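Local coordinates for Mgp-operon protein 3 (Mycoplasma pneumoniae, PDB 6RJ1), which probably takes part in host-cell adhesion as the extracellular N-terminal domain of the P40/P90 adhesin, a surface protein related to the P110-like adhesins, at residues Q365-I369 and Y451-T455; D847-D853 and T866-K872. One frame throughout, in Å; residues are numbered along the deposited sequence.

Contact 1: Q365-I369 and Y451-T455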
ATOM      1  N   GLN A 365      12.003   0.332  11.643  1.00 64.57           N
ATOM      2  CA  GLN A 365      10.996   1.373  11.826  1.00 63.82           C
ATOM      3  C   GLN A 365       9.721   1.108  11.010  1.00 68.75           C
ATOM      4  O   GLN A 365       8.655   1.593  11.387  1.00 69.22           O
ATOM      5  CB  GLN A 365      11.597   2.731  11.453  1.00 64.59           C
ATOM      6  CG  GLN A 365      11.079   3.893  12.299  1.00 72.79           C
ATOM      7  CD  GLN A 365      11.534   3.866  13.748  1.00 81.89           C
ATOM      8  OE1 GLN A 365      12.731   3.804  14.072  1.00 77.01           O
ATOM      9  NE2 GLN A 365      10.580   3.932  14.654  1.00 71.83           N
ATOM     10  N   MET A 366       9.836   0.350   9.898  1.00 64.75           N
ATOM     11  CA  MET A 366       8.729  -0.029   9.006  1.00 64.42           C
ATOM     12  C   MET A 366       7.983  -1.291   9.506  1.00 67.13           C
ATOM     13  O   MET A 366       6.977  -1.701   8.904  1.00 66.07           O
ATOM     14  CB  MET A 366       9.260  -0.320   7.602  1.00 66.77           C
ATOM     15  CG  MET A 366       9.683   0.888   6.856  1.00 70.90           C
ATOM     16  SD  MET A 366      10.562   0.392   5.378  1.00 75.61           S
ATOM     17  CE  MET A 366       9.196  -0.103   4.358  1.00 72.41           C
ATOM     18  N   GLY A 367       8.510  -1.907  10.560  1.00 62.02           N
ATOM     19  CA  GLY A 367       7.935  -3.110  11.137  1.00 61.72           C
ATOM     20  C   GLY A 367       8.569  -4.373  10.596  1.00 64.98           C
ATOM     21  O   GLY A 367       7.991  -5.457  10.718  1.00 65.11           O
ATOM     22  N   VAL A 368       9.750  -4.240   9.980  1.00 59.82           N
ATOM     23  CA  VAL A 368      10.495  -5.373   9.444  1.00 59.35           C
ATOM     24  C   VAL A 368      11.370  -5.871  10.599  1.00 65.24           C
ATOM     25  O   VAL A 368      11.959  -5.052  11.316  1.00 66.43           O
ATOM     26  CB  VAL A 368      11.299  -4.972   8.169  1.00 62.34           C
ATOM     27  CG1 VAL A 368      12.338  -6.020   7.793  1.00 61.96           C
ATOM     28  CG2 VAL A 368      10.365  -4.706   6.992  1.00 61.84           C
ATOM     29  N   ILE A 369      11.388  -7.193  10.835  1.00 61.95           N
ATOM     30  CA  ILE A 369      12.202  -7.796  11.899  1.00 61.87           C
ATOM     31  C   ILE A 369      13.681  -7.714  11.499  1.00 68.03           C
ATOM     32  O   ILE A 369      14.114  -8.410  10.575  1.00 67.59           O
ATOM     33  CB  ILE A 369      11.763  -9.253  12.264  1.00 64.22           C
ATOM     34  CG1 ILE A 369      10.270  -9.329  12.674  1.00 63.26           C
ATOM     35  CG2 ILE A 369      12.694  -9.870  13.338  1.00 64.78           C
ATOM     36  CD1 ILE A 369       9.654 -10.731  12.564  1.00 64.54           C
ATOM     37  N   TYR A 451       4.149 -11.801   7.594  1.00 59.36           N
ATOM     38  CA  TYR A 451       3.261 -12.037   8.731  1.00 59.46           C
ATOM     39  C   TYR A 451       3.334 -10.889   9.744  1.00 65.12           C
ATOM     40  O   TYR A 451       2.294 -10.332  10.110  1.00 65.44           O
ATOM     41  CB  TYR A 451       3.484 -13.408   9.403  1.00 60.41           C
ATOM     42  CG  TYR A 451       2.581 -13.606  10.607  1.00 62.61           C
ATOM     43  CD1 TYR A 451       1.246 -13.981  10.451  1.00 64.10           C
ATOM     44  CD2 TYR A 451       3.029 -13.319  11.896  1.00 63.51           C
ATOM     45  CE1 TYR A 451       0.394 -14.096  11.547  1.00 64.25           C
ATOM     46  CE2 TYR A 451       2.183 -13.423  12.997  1.00 63.86           C
ATOM     47  CZ  TYR A 451       0.870 -13.818  12.818  1.00 70.69           C
ATOM     48  OH  TYR A 451       0.050 -13.932  13.907  1.00 73.08           O
ATOM     49  N   HIS A 452       4.562 -10.541  10.187  1.00 61.95           N
ATOM     50  CA  HIS A 452       4.824  -9.471  11.157  1.00 61.31           C
ATOM     51  C   HIS A 452       4.284  -8.113  10.706  1.00 64.69           C
ATOM     52  O   HIS A 452       3.678  -7.414  11.512  1.00 64.73           O
ATOM     53  CB  HIS A 452       6.319  -9.390  11.476  1.00 61.82           C
ATOM     54  CG  HIS A 452       6.629  -8.562  12.679  1.00 64.78           C
ATOM     55  ND1 HIS A 452       7.064  -7.262  12.560  1.00 66.48           N
ATOM     56  CD2 HIS A 452       6.556  -8.880  13.992  1.00 66.27           C
ATOM     57  CE1 HIS A 452       7.253  -6.829  13.795  1.00 65.80           C
ATOM     58  NE2 HIS A 452       6.958  -7.770  14.691  1.00 66.04           N
ATOM     59  N   THR A 453       4.469  -7.752   9.423  1.00 60.88           N
ATOM     60  CA  THR A 453       3.954  -6.486   8.885  1.00 59.70           C
ATOM     61  C   THR A 453       2.424  -6.519   8.659  1.00 63.18           C
ATOM     62  O   THR A 453       1.792  -5.475   8.752  1.00 63.32           O
ATOM     63  CB  THR A 453       4.725  -6.033   7.626  1.00 63.79           C
ATOM     64  OG1 THR A 453       4.713  -7.064   6.639  1.00 62.64           O
ATOM     65  CG2 THR A 453       6.154  -5.597   7.924  1.00 60.30           C
ATOM     66  N   SER A 454       1.830  -7.697   8.365  1.00 60.49           N
ATOM     67  CA  SER A 454       0.383  -7.818   8.119  1.00 60.56           C
ATOM     68  C   SER A 454      -0.496  -7.585   9.368  1.00 65.74           C
ATOM     69  O   SER A 454      -1.689  -7.293   9.236  1.00 65.13           O
ATOM     70  CB  SER A 454       0.038  -9.149   7.462  1.00 62.55           C
ATOM     71  OG  SER A 454       0.277 -10.249   8.325  1.00 68.17           O
ATOM     72  N   THR A 455       0.092  -7.715  10.568  1.00 62.56           N
ATOM     73  CA  THR A 455      -0.623  -7.517  11.829  1.00 62.40           C
ATOM     74  C   THR A 455      -0.297  -6.105  12.310  1.00 67.28           C
ATOM     75  O   THR A 455       0.430  -5.926  13.297  1.00 66.97           O
ATOM     76  CB  THR A 455      -0.275  -8.650  12.809  1.00 68.70           C
ATOM     77  OG1 THR A 455       1.111  -8.585  13.152  1.00 70.28           O
ATOM     78  CG2 THR A 455      -0.598 -10.027  12.252  1.00 63.18           C
TER
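A buried loop-to-helix contact, in which Gly367 and Ile369 grip one imidazole of the C-terminal turn of helix 446-454, joins parts of the chain more than eighty residues apart. His452 is held from two directions. At its edge, ND1 donates to Gly367 O over 2.7 Å with an N-H...O angle of 153°. The carbonyl oxygen lies almost in the ring plane, although the donor is tilted 32° from the carbonyl plane. Over one face, Ile369 CG1 sits 3.8 Å from the centroid of the His452 ring, a CH-pi contact close to the ring normal, and Ile369 CD1 continues toward CG and CB of the same histidine. Turning CG of His452 anti to its backbone nitrogen (chi1 -166°) carries the ring out to the loop; edge bond and apolar cover together probably restrict its rotation. The bond uses ND1 as donor, so this nitrogen carries a proton. Thr453 CG2 packs against the same carbonyl, 3.3 Å from Gly367 O, while its OG1 turns back to Gln449 O within the helix. Gly367 ends helix 360-365 in a Schellman motif; its positive phi, which glycine adopts readily, turns the chain toward Val368 and Ile369. Gln449 OE1 accepts from Ile369 N, and Ile369 also touches Thr448, so the loop follows helix 446-454 back from its C-terminal turn. Beyond the histidine, Ser454 and Thr455 pack on Trp479 of strand 477-482.

Contact 2: D847-D853 and T866-K872; sequences DLTTLKD and TFDNGEK
A classic beta bulge interrupts the pairing of Leu851-Asp853 with Thr866-Phe867: Lys852 and Asp853 both face Thr866, and their backbone nitrogens share its carbonyl oxygen. Lys852 N reaches Thr866 O over 2.8 Å. Asp853 N bonds to Thr866 O at 3.2 Å, from the same face of the carbonyl plane. Thr866 N returns a bond to Asp853 O, completing an antiparallel hydrogen-bonded pair. Beyond the bulge, Leu851 and Phe867 form a non-hydrogen-bonded pair with side chains on one face of the sheet. Leu851 CD1 lies over the Phe867 ring, 4.0 Å from its centroid but offset toward the rim, while Leu851 CB meets CE1. Leu848 runs beside the ring, its CD2 against CZ. With CG of Phe867 beside the backbone nitrogen (chi1 -70°), the ring reaches the turn before Leu851, where Phe867 CD1 meets Asp847 O. That carbonyl accepts from both Thr850 N and Thr850 OG1, the hydroxyl lying near the plane of the phenyl ring at its edge. Asp868 N closes the pairing on Thr850 O at 2.9 Å, the donor standing above the carbonyl plane. Asx turns shape both flanks: Asp847 OD1 accepts from Thr849 N and OG1, and Asp868 OD1 from Gly870 N. Lys872 lays CG against Thr850 CG2 and CE 3.3 Å from Asp847 OD2, but its ammonium group bonds to Asn884 O. Lys852 NZ, weakly bonded to Thr930 O, stays 4.2 Å from Asp868 OD2. The backbone bonds fix the register and the apolar packing lies over it, whereas the nearby opposite charges probably add longer-range attraction without forming salt bridges.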
ATOM      1  N   ASP A 847       6.706  15.034   7.178  1.00 65.85           N
ATOM      2  CA  ASP A 847       7.094  13.636   6.934  1.00 64.86           C
ATOM      3  C   ASP A 847       5.866  12.761   7.121  1.00 66.81           C
ATOM      4  O   ASP A 847       5.410  12.576   8.250  1.00 65.08           O
ATOM      5  CB  ASP A 847       8.202  13.208   7.911  1.00 66.59           C
ATOM      6  CG  ASP A 847       8.972  11.971   7.512  1.00 79.76           C
ATOM      7  OD1 ASP A 847       8.354  11.040   6.947  1.00 82.73           O
ATOM      8  OD2 ASP A 847      10.191  11.929   7.767  1.00 83.04           O
ATOM      9  N   LEU A 848       5.320  12.234   6.017  1.00 63.79           N
ATOM     10  CA  LEU A 848       4.112  11.406   6.060  1.00 63.76           C
ATOM     11  C   LEU A 848       4.323  10.020   6.703  1.00 67.06           C
ATOM     12  O   LEU A 848       3.343   9.373   7.072  1.00 66.03           O
ATOM     13  CB  LEU A 848       3.470  11.276   4.666  1.00 63.73           C
ATOM     14  CG  LEU A 848       2.947  12.551   4.019  1.00 68.20           C
ATOM     15  CD1 LEU A 848       2.471  12.279   2.588  1.00 68.43           C
ATOM     16  CD2 LEU A 848       1.837  13.206   4.854  1.00 69.27           C
ATOM     17  N   THR A 849       5.589   9.577   6.855  1.00 63.00           N
ATOM     18  CA  THR A 849       5.910   8.278   7.463  1.00 62.30           C
ATOM     19  C   THR A 849       5.884   8.360   8.996  1.00 65.88           C
ATOM     20  O   THR A 849       5.914   7.320   9.658  1.00 65.29           O
ATOM     21  CB  THR A 849       7.284   7.755   6.976  1.00 68.76           C
ATOM     22  OG1 THR A 849       8.356   8.444   7.642  1.00 67.68           O
ATOM     23  CG2 THR A 849       7.457   7.831   5.472  1.00 66.07           C
ATOM     24  N   THR A 850       5.859   9.588   9.556  1.00 62.67           N
ATOM     25  CA  THR A 850       5.919   9.823  11.001  1.00 62.73           C
ATOM     26  C   THR A 850       4.552   9.998  11.681  1.00 66.90           C
ATOM     27  O   THR A 850       4.514  10.385  12.853  1.00 66.13           O
ATOM     28  CB  THR A 850       6.839  11.003  11.309  1.00 69.61           C
ATOM     29  OG1 THR A 850       6.306  12.189  10.732  1.00 71.02           O
ATOM     30  CG2 THR A 850       8.269  10.770  10.862  1.00 67.18           C
ATOM     31  N   LEU A 851       3.445   9.695  10.972  1.00 64.00           N
ATOM     32  CA  LEU A 851       2.102   9.828  11.531  1.00 64.37           C
ATOM     33  C   LEU A 851       1.932   8.984  12.782  1.00 70.23           C
ATOM     34  O   LEU A 851       2.134   7.768  12.746  1.00 70.30           O
ATOM     35  CB  LEU A 851       1.012   9.513  10.491  1.00 64.33           C
ATOM     36  CG  LEU A 851      -0.436   9.562  11.002  1.00 69.01           C
ATOM     37  CD1 LEU A 851      -0.975  10.975  11.030  1.00 69.63           C
ATOM     38  CD2 LEU A 851      -1.315   8.700  10.174  1.00 71.46           C
ATOM     39  N   LYS A 852       1.601   9.635  13.900  1.00 67.98           N
ATOM     40  CA  LYS A 852       1.426   8.901  15.141  1.00 68.27           C
ATOM     41  C   LYS A 852      -0.053   8.762  15.506  1.00 73.53           C
ATOM     42  O   LYS A 852      -0.427   7.744  16.091  1.00 74.24           O
ATOM     43  CB  LYS A 852       2.300   9.476  16.276  1.00 70.11           C
ATOM     44  CG  LYS A 852       1.605  10.334  17.317  1.00 87.08           C
ATOM     45  CD  LYS A 852       1.836   9.759  18.702  1.00 99.29           C
ATOM     46  CE  LYS A 852       1.670  10.778  19.800  1.00106.97           C
ATOM     47  NZ  LYS A 852       2.210  10.267  21.089  1.00115.44           N
ATOM     48  N   ASP A 853      -0.901   9.733  15.121  1.00 69.99           N
ATOM     49  CA  ASP A 853      -2.315   9.667  15.476  1.00 70.38           C
ATOM     50  C   ASP A 853      -3.260  10.389  14.518  1.00 73.48           C
ATOM     51  O   ASP A 853      -2.897  11.405  13.924  1.00 73.59           O
ATOM     52  CB  ASP A 853      -2.503  10.195  16.915  1.00 73.22           C
ATOM     53  CG  ASP A 853      -3.942  10.276  17.371  1.00 93.49           C
ATOM     54  OD1 ASP A 853      -4.551   9.200  17.622  1.00 96.54           O
ATOM     55  OD2 ASP A 853      -4.473  11.405  17.448  1.00100.96           O
ATOM     56  N   THR A 866      -1.733  13.901  13.710  1.00 66.59           N
ATOM     57  CA  THR A 866      -0.563  14.154  14.536  1.00 66.40           C
ATOM     58  C   THR A 866       0.645  13.431  13.966  1.00 70.31           C
ATOM     59  O   THR A 866       0.591  12.233  13.701  1.00 70.45           O
ATOM     60  CB  THR A 866      -0.856  13.838  16.004  1.00 75.44           C
ATOM     61  OG1 THR A 866      -2.034  14.546  16.403  1.00 77.86           O
ATOM     62  CG2 THR A 866       0.293  14.214  16.924  1.00 70.65           C
ATOM     63  N   PHE A 867       1.724  14.178  13.758  1.00 66.35           N
ATOM     64  CA  PHE A 867       2.987  13.676  13.224  1.00 65.97           C
ATOM     65  C   PHE A 867       4.084  13.835  14.264  1.00 69.91           C
ATOM     66  O   PHE A 867       4.305  14.936  14.767  1.00 69.35           O
ATOM     67  CB  PHE A 867       3.351  14.445  11.950  1.00 67.68           C
ATOM     68  CG  PHE A 867       2.430  14.116  10.801  1.00 69.04           C
ATOM     69  CD1 PHE A 867       2.718  13.061   9.941  1.00 71.00           C
ATOM     70  CD2 PHE A 867       1.274  14.860  10.576  1.00 70.13           C
ATOM     71  CE1 PHE A 867       1.867  12.749   8.885  1.00 71.17           C
ATOM     72  CE2 PHE A 867       0.424  14.543   9.517  1.00 72.41           C
ATOM     73  CZ  PHE A 867       0.720  13.480   8.691  1.00 70.20           C
ATOM     74  N   ASP A 868       4.775  12.741  14.573  1.00 66.48           N
ATOM     75  CA  ASP A 868       5.832  12.689  15.575  1.00 66.47           C
ATOM     76  C   ASP A 868       7.176  12.452  14.892  1.00 71.10           C
ATOM     77  O   ASP A 868       7.353  11.412  14.266  1.00 71.02           O
ATOM     78  CB  ASP A 868       5.513  11.540  16.557  1.00 68.61           C
ATOM     79  CG  ASP A 868       6.231  11.529  17.894  1.00 84.14           C
ATOM     80  OD1 ASP A 868       7.383  12.030  17.961  1.00 86.17           O
ATOM     81  OD2 ASP A 868       5.653  10.990  18.872  1.00 90.37           O
ATOM     82  N   ASN A 869       8.129  13.402  15.028  1.00 67.79           N
ATOM     83  CA  ASN A 869       9.487  13.305  14.466  1.00 67.30           C
ATOM     84  C   ASN A 869      10.322  12.141  15.038  1.00 71.37           C
ATOM     85  O   ASN A 869      11.255  11.687  14.379  1.00 70.34           O
ATOM     86  CB  ASN A 869      10.228  14.632  14.606  1.00 68.08           C
ATOM     87  CG  ASN A 869       9.737  15.722  13.677  1.00 87.86           C
ATOM     88  OD1 ASN A 869       8.964  15.489  12.739  1.00 82.56           O
ATOM     89  ND2 ASN A 869      10.184  16.945  13.911  1.00 77.72           N
ATOM     90  N   GLY A 870       9.951  11.653  16.229  1.00 68.81           N
ATOM     91  CA  GLY A 870      10.591  10.524  16.899  1.00 68.93           C
ATOM     92  C   GLY A 870      10.339   9.196  16.208  1.00 73.95           C
ATOM     93  O   GLY A 870      11.026   8.203  16.477  1.00 73.97           O
ATOM     94  N   GLU A 871       9.344   9.177  15.302  1.00 70.63           N
ATOM     95  CA  GLU A 871       8.962   8.025  14.497  1.00 70.45           C
ATOM     96  C   GLU A 871       9.900   7.828  13.288  1.00 74.10           C
ATOM     97  O   GLU A 871       9.749   6.847  12.571  1.00 75.20           O
ATOM     98  CB  GLU A 871       7.483   8.129  14.072  1.00 72.05           C
ATOM     99  CG  GLU A 871       6.589   7.037  14.645  1.00 87.22           C
ATOM    100  CD  GLU A 871       6.303   7.097  16.135  1.00120.87           C
ATOM    101  OE1 GLU A 871       5.819   8.147  16.617  1.00121.37           O
ATOM    102  OE2 GLU A 871       6.549   6.079  16.822  1.00123.54           O
ATOM    103  N   LYS A 872      10.873   8.740  13.078  1.00 69.93           N
ATOM    104  CA  LYS A 872      11.878   8.670  12.004  1.00 69.04           C
ATOM    105  C   LYS A 872      12.937   7.604  12.335  1.00 73.15           C
ATOM    106  O   LYS A 872      13.189   7.382  13.525  1.00 73.18           O
ATOM    107  CB  LYS A 872      12.603  10.025  11.866  1.00 70.36           C
ATOM    108  CG  LYS A 872      11.857  11.070  11.069  1.00 72.36           C
ATOM    109  CD  LYS A 872      12.708  12.308  10.866  1.00 77.82           C
ATOM    110  CE  LYS A 872      11.963  13.419  10.177  1.00 82.81           C
ATOM    111  NZ  LYS A 872      11.622  14.520  11.114  1.00 97.31           N
TER

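In the fold
Contact 1 is fully buried and ties a loop to the end of a helix; contact 2 is partly buried and joins the two strands of a hairpin, 851-857 and 862-868. They share no helix or strand, and their centres lie about 17 Å apart. One side-chain-to-backbone bond and a CH-pi contact dominate the first, whereas the second relies on a ladder of backbone bonds, one phenyl ring packed by leucines and charged side chains at its margin. They nevertheless touch: Gln365 CG packs 3.3 Å from Glu871 O, bringing the end of helix 360-365 against the turn that follows strand 862-868.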